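Local coordinates for CBS domain containing membrane protein (Sphaerobacter thermophilus, PDB 4ESY) that is of uncharacterised function, its C-terminal region forming a pair of CBS domains that, as in relatives, probably senses adenosyl-type ligands to regulate the membrane protein it belongs to, at residues B[15-23]-B[119-129]; B[37-45]-B[70-81]. All coordinates share one frame; numbering follows the deposited sequence.

Interaction 1. Residues B[15-23]-B[119-129]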
loop_
_atom_site.group_PDB
_atom_site.type_symbol
_atom_site.label_atom_id
_atom_site.label_comp_id
_atom_site.label_asym_id
_atom_site.label_seq_id
_atom_site.Cartn_x
_atom_site.Cartn_y
_atom_site.Cartn_z
ATOM N N ILE B 15 11.283 -20.146 0.601
ATOM C CA ILE B 15 10.670 -18.894 0.152
ATOM C C ILE B 15 11.740 -17.863 -0.197
ATOM O O ILE B 15 11.613 -17.184 -1.202
ATOM C CB ILE B 15 9.656 -18.379 1.202
ATOM C CG1 ILE B 15 8.409 -19.229 1.094
ATOM C CG2 ILE B 15 9.337 -16.889 1.041
ATOM C CD1 ILE B 15 7.365 -18.976 2.164
ATOM N N ARG B 16 12.827 -17.795 0.579
ATOM C CA ARG B 16 13.904 -16.851 0.242
ATOM C C ARG B 16 14.609 -17.146 -1.091
ATOM O O ARG B 16 15.251 -16.260 -1.665
ATOM C CB ARG B 16 14.964 -16.793 1.329
ATOM C CG ARG B 16 14.523 -16.111 2.600
ATOM C CD ARG B 16 15.676 -16.134 3.576
ATOM N NE ARG B 16 16.881 -15.542 2.988
ATOM C CZ ARG B 16 17.230 -14.259 3.103
ATOM N NH1 ARG B 16 18.357 -13.822 2.547
ATOM N NH2 ARG B 16 16.457 -13.417 3.780
ATOM N N GLN B 17 14.477 -18.369 -1.587
ATOM C CA GLN B 17 15.173 -18.754 -2.808
ATOM C C GLN B 17 14.332 -18.588 -4.056
ATOM O O GLN B 17 14.831 -18.751 -5.151
ATOM C CB GLN B 17 15.703 -20.188 -2.723
ATOM C CG GLN B 17 16.810 -20.345 -1.670
ATOM C CD GLN B 17 17.943 -19.320 -1.834
ATOM O OE1 GLN B 17 18.286 -18.603 -0.896
ATOM N NE2 GLN B 17 18.528 -19.256 -3.033
ATOM N N VAL B 18 13.057 -18.256 -3.892
ATOM C CA VAL B 18 12.190 -17.941 -5.037
ATOM C C VAL B 18 12.753 -16.788 -5.891
ATOM O O VAL B 18 13.117 -15.744 -5.368
ATOM C CB VAL B 18 10.802 -17.548 -4.512
ATOM C CG1 VAL B 18 9.902 -16.982 -5.635
ATOM C CG2 VAL B 18 10.152 -18.747 -3.767
ATOM N N PRO B 19 12.844 -16.966 -7.216
ATOM C CA PRO B 19 13.408 -15.808 -7.938
ATOM C C PRO B 19 12.384 -14.688 -8.055
ATOM O O PRO B 19 11.183 -14.950 -8.160
ATOM C CB PRO B 19 13.778 -16.363 -9.323
ATOM C CG PRO B 19 12.966 -17.634 -9.463
ATOM C CD PRO B 19 12.719 -18.164 -8.059
ATOM N N ILE B 20 12.876 -13.455 -7.998
ATOM C CA ILE B 20 12.042 -12.267 -8.168
ATOM C C ILE B 20 11.046 -12.362 -9.307
ATOM O O ILE B 20 9.877 -12.032 -9.133
ATOM C CB ILE B 20 12.892 -10.981 -8.363
ATOM C CG1 ILE B 20 13.525 -10.600 -7.043
ATOM C CG2 ILE B 20 12.009 -9.813 -8.782
ATOM C CD1 ILE B 20 12.474 -10.521 -5.974
ATOM N N ARG B 21 11.493 -12.819 -10.467
ATOM C CA ARG B 21 10.599 -12.833 -11.628
ATOM C C ARG B 21 9.306 -13.631 -11.353
ATOM O O ARG B 21 8.283 -13.381 -11.980
ATOM C CB ARG B 21 11.316 -13.302 -12.907
ATOM C CG ARG B 21 11.000 -14.732 -13.326
ATOM C CD ARG B 21 12.016 -15.279 -14.321
ATOM N NE ARG B 21 13.012 -16.094 -13.632
ATOM C CZ ARG B 21 14.325 -15.940 -13.759
ATOM N NH1 ARG B 21 14.812 -15.003 -14.573
ATOM N NH2 ARG B 21 15.148 -16.727 -13.072
ATOM N N ASP B 22 9.346 -14.545 -10.376
ATOM C CA ASP B 22 8.165 -15.333 -9.996
ATOM C C ASP B 22 7.113 -14.514 -9.230
ATOM O O ASP B 22 5.966 -14.896 -9.181
ATOM C CB ASP B 22 8.557 -16.559 -9.162
ATOM C CG ASP B 22 9.088 -17.702 -10.005
ATOM O OD1 ASP B 22 9.079 -17.611 -11.255
ATOM O OD2 ASP B 22 9.498 -18.718 -9.412
ATOM N N ILE B 23 7.506 -13.397 -8.627
ATOM C CA ILE B 23 6.547 -12.596 -7.891
ATOM C C ILE B 23 6.053 -11.389 -8.678
ATOM O O ILE B 23 5.132 -10.697 -8.225
ATOM C CB ILE B 23 7.040 -12.166 -6.490
ATOM C CG1 ILE B 23 8.080 -11.049 -6.555
ATOM C CG2 ILE B 23 7.608 -13.368 -5.735
ATOM C CD1 ILE B 23 8.480 -10.512 -5.144
ATOM N N ALA B 119 17.552 -7.378 -10.352
ATOM C CA ALA B 119 17.380 -8.118 -11.610
ATOM C C ALA B 119 16.389 -9.262 -11.362
ATOM O O ALA B 119 16.266 -9.732 -10.236
ATOM C CB ALA B 119 18.736 -8.648 -12.114
ATOM N N PRO B 120 15.637 -9.685 -12.393
ATOM C CA PRO B 120 14.586 -10.694 -12.172
ATOM C C PRO B 120 15.094 -12.086 -11.730
ATOM O O PRO B 120 14.343 -12.910 -11.175
ATOM C CB PRO B 120 13.887 -10.762 -13.540
ATOM C CG PRO B 120 14.896 -10.263 -14.514
ATOM C CD PRO B 120 15.624 -9.179 -13.780
ATOM N N GLU B 121 16.377 -12.349 -11.965
ATOM C CA GLU B 121 16.945 -13.607 -11.534
ATOM C C GLU B 121 17.435 -13.574 -10.083
ATOM O O GLU B 121 17.859 -14.588 -9.582
ATOM C CB GLU B 121 18.095 -14.033 -12.472
ATOM C CG GLU B 121 19.371 -13.216 -12.289
ATOM C CD GLU B 121 19.432 -11.929 -13.136
ATOM O OE1 GLU B 121 18.377 -11.427 -13.606
ATOM O OE2 GLU B 121 20.562 -11.409 -13.325
ATOM N N ASP B 122 17.413 -12.414 -9.425
ATOM C CA ASP B 122 17.775 -12.324 -7.997
ATOM C C ASP B 122 16.709 -13.014 -7.106
ATOM O O ASP B 122 15.545 -13.151 -7.480
ATOM C CB ASP B 122 17.883 -10.851 -7.537
ATOM C CG ASP B 122 19.066 -10.072 -8.169
ATOM O OD1 ASP B 122 20.079 -10.706 -8.567
ATOM O OD2 ASP B 122 18.979 -8.798 -8.220
ATOM N N SER B 123 17.082 -13.387 -5.896
ATOM C CA SER B 123 16.142 -14.089 -5.038
ATOM C C SER B 123 15.300 -13.140 -4.196
ATOM O O SER B 123 15.698 -12.027 -3.865
ATOM C CB SER B 123 16.892 -15.059 -4.114
ATOM O OG SER B 123 17.593 -14.319 -3.155
ATOM N N VAL B 124 14.137 -13.623 -3.798
ATOM C CA VAL B 124 13.311 -12.918 -2.824
ATOM C C VAL B 124 14.119 -12.519 -1.565
ATOM O O VAL B 124 14.053 -11.364 -1.121
ATOM C CB VAL B 124 12.059 -13.772 -2.464
ATOM C CG1 VAL B 124 11.467 -13.363 -1.123
ATOM C CG2 VAL B 124 11.021 -13.694 -3.595
ATOM N N GLY B 125 14.893 -13.460 -1.017
ATOM C CA GLY B 125 15.690 -13.197 0.168
ATOM C C GLY B 125 16.607 -12.001 -0.031
ATOM O O GLY B 125 16.718 -11.118 0.813
ATOM N N SER B 126 17.236 -11.935 -1.190
ATOM C CA SER B 126 18.233 -10.899 -1.424
ATOM C C SER B 126 17.577 -9.506 -1.578
ATOM O O SER B 126 18.102 -8.504 -1.100
ATOM C CB SER B 126 19.049 -11.266 -2.670
ATOM O OG SER B 126 18.265 -11.062 -3.839
ATOM N N ILE B 127 16.423 -9.433 -2.239
ATOM C CA ILE B 127 15.721 -8.159 -2.320
ATOM C C ILE B 127 15.138 -7.777 -0.934
ATOM O O ILE B 127 15.193 -6.626 -0.515
ATOM C CB ILE B 127 14.688 -8.130 -3.502
ATOM C CG1 ILE B 127 14.153 -6.725 -3.740
ATOM C CG2 ILE B 127 13.501 -8.962 -3.207
ATOM C CD1 ILE B 127 13.628 -6.517 -5.195
ATOM N N ALA B 128 14.621 -8.752 -0.209
ATOM C CA ALA B 128 14.176 -8.508 1.174
ATOM C C ALA B 128 15.322 -7.905 2.007
ATOM O O ALA B 128 15.134 -6.952 2.763
ATOM C CB ALA B 128 13.691 -9.798 1.804
ATOM N N ASP B 129 16.515 -8.451 1.830
ATOM C CA ASP B 129 17.680 -7.929 2.508
ATOM C C ASP B 129 17.996 -6.509 2.097
ATOM O O ASP B 129 18.360 -5.694 2.932
ATOM C CB ASP B 129 18.872 -8.848 2.256
ATOM C CG ASP B 129 18.720 -10.185 2.964
ATOM O OD1 ASP B 129 17.780 -10.292 3.802
ATOM O OD2 ASP B 129 19.521 -11.114 2.684
HETATM O O HOH W 1 18.592 -15.716 -0.760
#

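Interaction 2. Residues B[37-45]-B[70-81]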
loop_
_atom_site.group_PDB
_atom_site.type_symbol
_atom_site.label_atom_id
_atom_site.label_comp_id
_atom_site.label_asym_id
_atom_site.label_seq_id
_atom_site.Cartn_x
_atom_site.Cartn_y
_atom_site.Cartn_z
ATOM N N LEU B 37 1.913 15.825 -15.269
ATOM C CA LEU B 37 1.417 15.132 -14.075
ATOM C C LEU B 37 -0.045 14.749 -14.295
ATOM O O LEU B 37 -0.513 13.763 -13.763
ATOM C CB LEU B 37 1.617 15.992 -12.820
ATOM C CG LEU B 37 3.087 16.151 -12.398
ATOM C CD1 LEU B 37 3.193 16.834 -11.050
ATOM C CD2 LEU B 37 3.799 14.770 -12.377
ATOM N N ASP B 38 -0.741 15.540 -15.106
ATOM C CA ASP B 38 -2.117 15.248 -15.500
ATOM C C ASP B 38 -2.222 13.878 -16.203
ATOM O O ASP B 38 -3.107 13.080 -15.889
ATOM C CB ASP B 38 -2.665 16.418 -16.343
ATOM C CG ASP B 38 -3.286 15.984 -17.654
ATOM O OD1 ASP B 38 -2.822 16.458 -18.719
ATOM O OD2 ASP B 38 -4.265 15.201 -17.631
ATOM N N ALA B 39 -1.303 13.599 -17.123
ATOM C CA ALA B 39 -1.256 12.311 -17.806
ATOM C C ALA B 39 -0.796 11.172 -16.871
ATOM O O ALA B 39 -1.329 10.060 -16.900
ATOM C CB ALA B 39 -0.317 12.386 -19.034
ATOM N N VAL B 40 0.221 11.436 -16.083
ATOM C CA VAL B 40 0.669 10.439 -15.107
ATOM C C VAL B 40 -0.498 10.013 -14.177
ATOM O O VAL B 40 -0.677 8.825 -13.910
ATOM C CB VAL B 40 1.823 10.973 -14.248
ATOM C CG1 VAL B 40 2.136 10.013 -13.068
ATOM C CG2 VAL B 40 3.072 11.261 -15.145
ATOM N N ALA B 41 -1.248 10.989 -13.686
ATOM C CA ALA B 41 -2.382 10.709 -12.791
ATOM C C ALA B 41 -3.387 9.815 -13.507
ATOM O O ALA B 41 -3.806 8.784 -12.977
ATOM C CB ALA B 41 -3.053 12.000 -12.276
ATOM N N LYS B 42 -3.731 10.215 -14.730
ATOM C CA LYS B 42 -4.644 9.463 -15.564
ATOM C C LYS B 42 -4.212 8.003 -15.780
ATOM O O LYS B 42 -5.022 7.090 -15.653
ATOM C CB LYS B 42 -4.827 10.144 -16.914
ATOM C CG LYS B 42 -5.881 9.448 -17.760
ATOM C CD LYS B 42 -6.146 10.167 -19.082
ATOM C CE LYS B 42 -7.216 9.432 -19.890
ATOM N NZ LYS B 42 -7.180 9.845 -21.313
ATOM N N THR B 43 -2.946 7.805 -16.124
ATOM C CA THR B 43 -2.361 6.478 -16.288
ATOM C C THR B 43 -2.486 5.649 -15.019
ATOM O O THR B 43 -2.966 4.512 -15.059
ATOM C CB THR B 43 -0.876 6.586 -16.677
ATOM O OG1 THR B 43 -0.782 7.326 -17.891
ATOM C CG2 THR B 43 -0.269 5.214 -16.883
HETATM N N MSE B 44 -2.111 6.232 -13.894
HETATM C CA MSE B 44 -2.100 5.504 -12.602
HETATM C C MSE B 44 -3.498 5.105 -12.155
HETATM O O MSE B 44 -3.715 4.000 -11.644
HETATM C CB MSE B 44 -1.466 6.358 -11.492
HETATM C CG MSE B 44 0.082 6.532 -11.575
HETATM SE SE MSE B 44 0.563 7.782 -10.100
HETATM C CE MSE B 44 2.441 7.382 -10.033
ATOM N N LEU B 45 -4.435 6.030 -12.322
ATOM C CA LEU B 45 -5.823 5.751 -12.014
ATOM C C LEU B 45 -6.459 4.748 -13.000
ATOM O O LEU B 45 -7.227 3.895 -12.580
ATOM C CB LEU B 45 -6.647 7.049 -11.942
ATOM C CG LEU B 45 -6.383 7.979 -10.754
ATOM C CD1 LEU B 45 -7.197 9.236 -10.957
ATOM C CD2 LEU B 45 -6.763 7.300 -9.422
ATOM N N PHE B 70 3.466 13.865 -6.061
ATOM C CA PHE B 70 2.710 15.024 -6.554
ATOM C C PHE B 70 2.791 16.170 -5.535
ATOM O O PHE B 70 2.843 17.332 -5.909
ATOM C CB PHE B 70 1.249 14.622 -6.811
ATOM C CG PHE B 70 1.026 13.920 -8.100
ATOM C CD1 PHE B 70 0.164 14.466 -9.046
ATOM C CD2 PHE B 70 1.692 12.706 -8.392
ATOM C CE1 PHE B 70 -0.066 13.830 -10.275
ATOM C CE2 PHE B 70 1.467 12.049 -9.628
ATOM C CZ PHE B 70 0.582 12.610 -10.560
ATOM N N LEU B 71 2.860 15.851 -4.243
ATOM C CA LEU B 71 2.985 16.932 -3.235
ATOM C C LEU B 71 4.236 17.759 -3.419
ATOM O O LEU B 71 4.286 18.892 -2.980
ATOM C CB LEU B 71 2.989 16.375 -1.807
ATOM C CG LEU B 71 1.793 15.484 -1.484
ATOM C CD1 LEU B 71 1.882 14.892 -0.067
ATOM C CD2 LEU B 71 0.533 16.277 -1.666
ATOM N N ARG B 72 5.286 17.170 -3.999
ATOM C CA ARG B 72 6.518 17.913 -4.239
ATOM C C ARG B 72 6.288 19.079 -5.193
ATOM O O ARG B 72 7.051 20.029 -5.213
ATOM C CB ARG B 72 7.578 17.014 -4.839
ATOM C CG ARG B 72 8.057 15.893 -3.956
ATOM C CD ARG B 72 9.027 15.022 -4.767
ATOM N NE ARG B 72 9.455 13.825 -4.059
ATOM C CZ ARG B 72 10.337 13.823 -3.061
ATOM N NH1 ARG B 72 10.662 12.677 -2.476
ATOM N NH2 ARG B 72 10.887 14.964 -2.639
ATOM N N GLY B 73 5.245 19.001 -6.007
ATOM C CA GLY B 73 4.859 20.131 -6.845
ATOM C C GLY B 73 3.664 20.871 -6.275
ATOM O O GLY B 73 2.981 21.616 -6.980
ATOM N N SER B 74 3.397 20.648 -4.998
ATOM C CA SER B 74 2.272 21.293 -4.316
ATOM C C SER B 74 0.909 20.939 -4.876
ATOM O O SER B 74 -0.010 21.748 -4.799
ATOM C CB SER B 74 2.430 22.824 -4.298
ATOM O OG SER B 74 3.645 23.172 -3.682
ATOM N N ILE B 75 0.770 19.726 -5.416
ATOM C CA ILE B 75 -0.521 19.250 -5.898
ATOM C C ILE B 75 -0.888 17.999 -5.094
ATOM O O ILE B 75 -0.103 17.049 -5.014
ATOM C CB ILE B 75 -0.431 18.789 -7.381
ATOM C CG1 ILE B 75 0.056 19.917 -8.289
ATOM C CG2 ILE B 75 -1.754 18.251 -7.880
ATOM C CD1 ILE B 75 0.498 19.385 -9.677
ATOM N N PRO B 76 -2.096 17.983 -4.512
ATOM C CA PRO B 76 -2.517 16.773 -3.818
ATOM C C PRO B 76 -3.056 15.791 -4.883
ATOM O O PRO B 76 -3.982 16.111 -5.637
ATOM C CB PRO B 76 -3.655 17.276 -2.911
ATOM C CG PRO B 76 -4.280 18.406 -3.707
ATOM C CD PRO B 76 -3.183 18.980 -4.613
ATOM N N PHE B 77 -2.490 14.598 -4.944
ATOM C CA PHE B 77 -2.945 13.621 -5.947
ATOM C C PHE B 77 -4.475 13.417 -5.905
ATOM O O PHE B 77 -5.114 13.135 -6.925
ATOM C CB PHE B 77 -2.200 12.302 -5.774
ATOM C CG PHE B 77 -2.600 11.239 -6.771
ATOM C CD1 PHE B 77 -1.874 11.064 -7.953
ATOM C CD2 PHE B 77 -3.690 10.438 -6.541
ATOM C CE1 PHE B 77 -2.243 10.070 -8.883
ATOM C CE2 PHE B 77 -4.071 9.438 -7.481
ATOM C CZ PHE B 77 -3.340 9.273 -8.645
ATOM N N TRP B 78 -5.077 13.625 -4.739
ATOM C CA TRP B 78 -6.515 13.336 -4.590
ATOM C C TRP B 78 -7.382 14.194 -5.504
ATOM O O TRP B 78 -8.501 13.814 -5.826
ATOM C CB TRP B 78 -6.982 13.523 -3.124
ATOM C CG TRP B 78 -8.034 12.526 -2.746
ATOM C CD1 TRP B 78 -8.041 11.191 -3.057
ATOM C CD2 TRP B 78 -9.273 12.789 -2.060
ATOM N NE1 TRP B 78 -9.190 10.602 -2.562
ATOM C CE2 TRP B 78 -9.959 11.561 -1.947
ATOM C CE3 TRP B 78 -9.853 13.940 -1.513
ATOM C CZ2 TRP B 78 -11.217 11.449 -1.322
ATOM C CZ3 TRP B 78 -11.094 13.833 -0.878
ATOM C CH2 TRP B 78 -11.758 12.592 -0.781
ATOM N N ILE B 79 -6.855 15.344 -5.923
ATOM C CA ILE B 79 -7.580 16.201 -6.837
ATOM C C ILE B 79 -8.010 15.466 -8.120
ATOM O O ILE B 79 -9.071 15.763 -8.699
ATOM C CB ILE B 79 -6.781 17.466 -7.169
ATOM C CG1 ILE B 79 -7.717 18.489 -7.730
ATOM C CG2 ILE B 79 -5.612 17.195 -8.172
ATOM C CD1 ILE B 79 -7.098 19.820 -7.807
ATOM N N TYR B 80 -7.218 14.483 -8.537
ATOM C CA TYR B 80 -7.551 13.698 -9.741
ATOM C C TYR B 80 -8.594 12.605 -9.470
ATOM O O TYR B 80 -9.202 12.075 -10.402
ATOM C CB TYR B 80 -6.271 13.102 -10.396
ATOM C CG TYR B 80 -5.325 14.190 -10.874
ATOM C CD1 TYR B 80 -5.585 14.892 -12.054
ATOM C CD2 TYR B 80 -4.176 14.515 -10.157
ATOM C CE1 TYR B 80 -4.750 15.900 -12.478
ATOM C CE2 TYR B 80 -3.330 15.529 -10.581
ATOM C CZ TYR B 80 -3.615 16.204 -11.737
ATOM O OH TYR B 80 -2.790 17.213 -12.156
ATOM N N GLU B 81 -8.817 12.263 -8.202
ATOM C CA GLU B 81 -9.843 11.262 -7.865
ATOM C C GLU B 81 -11.158 11.858 -7.393
ATOM O O GLU B 81 -12.218 11.278 -7.605
ATOM C CB GLU B 81 -9.360 10.332 -6.744
ATOM C CG GLU B 81 -8.105 9.559 -7.054
ATOM C CD GLU B 81 -7.784 8.494 -5.991
ATOM O OE1 GLU B 81 -6.888 8.728 -5.172
ATOM O OE2 GLU B 81 -8.407 7.417 -5.972
#

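Interaction 1. Residues B[15-23]-B[119-129]
Pro19 and Ser123 form a single beta bridge at the middle of the contact between 15-23 and 119-129, and four backbone hydrogen bonds are spread along it. Gly125 N donates to Arg16 O at 2.9 Å, Val124 N to Val18 O, and Arg21 N to Pro120 O. Ile20 N reaches Asp122 O at 2.7 Å with a nearly straight N-H...O angle of 178°.

The charged pairing lies at one end. Arg16 NH1 donates to Asp129 OD2 at 3.0 Å, in the guanidinium plane but 34° out of the carboxylate plane, while NH2 to OD1 is weak. Gly125 CA sits 3.5 Å above the centre of the guanidinium, whose approach leaves no room for a CB. Arg132 also holds Asp129 OD1 in a salt bridge, so the carboxylate is shared between two arginines.

Apolar contacts fill the inner side. In Ile20, CG1 anti to the carbonyl carbon, together with a chi2 of -52°, puts CD1 against Ile127 CG2 at 3.3 Å, tighter than usual van der Waals contact; the two side chains cross at about a right angle. Val124 CG2 lies 4.0 Å from Val18 CB, the two valines side by side, and also touches Ile23 CG2. Val141 of strand 138-143 and Leu156 of helix 153-157 continue this packing.

A water links Gln17 OE1 and Ser123 OG. Ser123 is the N-cap of helix 124-134, its OG accepting from Ser126 N at 3.1 Å. The end of helix 2-17 and the residues after it thus pair with the turn and capped helix start of the second CBS range, an N-terminal segment packed on the second repeat, consistent with the tandem CBS-pair fold.

Interaction 2. Residues B[37-45]-B[70-81]
Tyr80 lays one ring face on the methyl of Ala41: CB stands 3.6 Å from the ring centroid and 21° off the normal, a CH-pi contact displaced toward the CG and CD2 side of the ring. Ile79 CG2 covers the opposite face, so the ring is held between two aliphatic groups. Tyr80 OH extends along the helix to Asp38 CA, at 3.9 Å. A serine in its place would probably leave the Ala41 methyl without its aromatic cover and open a gap beside Asp38.

Phe70 is turned differently. Its CE1-CZ rim points at the helix, with CE1 3.7 Å from Leu37 CB and CZ 3.9 Å from Val40 CG1, the latter near the ring plane. One face carries Phe77 CD1 over its centre; Leu37 CD2 lies over the other, offset toward the rim. Because Phe70 CE2 in turn lies at the edge of the Phe77 ring, the two phenylalanines meet edge to face.

Phe77, with CG anti to the backbone N (chi1 -180°), sends its ring between Ala41 and Leu45. Met44, a selenomethionine, brings SE to 3.8 Å from Phe77 CE1, a Met-aromatic contact that is oblique, 58° off the normal, rather than over the face. Leu45 comes from the opposite direction with CG on Phe77 CZ, and forks beyond it: CD1 rests on Tyr80 O and CD2 reaches Glu81 CG at 3.5 Å. Outside the two segments, Glu81 OE1 makes a salt bridge with a basic side chain of the other chain.

Helix 37-46 is therefore joined to 70-81 by apolar, CH-pi and Met-aromatic contacts in place of hydrogen bonding, so its placement probably rests on the fit of side-chain shapes, with small Ala41 admitting the three aromatic rings.

In the fold
Interactions 1 and 2 lie on opposite sides of the chain's centre, their own centres 31 Å apart and their nearest atoms about 17 Å apart, so they do not touch. In sequence, both segments of interaction 2 fall between 15-23 and 119-129. Interaction 1 joins the end of helix 2-17 and the residues after it to the start of helix 124-134; interaction 2 packs helix 37-46 against the segment following strand 61-64. Interaction 2 thus lies within the first CBS range, whereas interaction 1 joins the N-terminal part to the second, bringing the chain's beginning back to its second half.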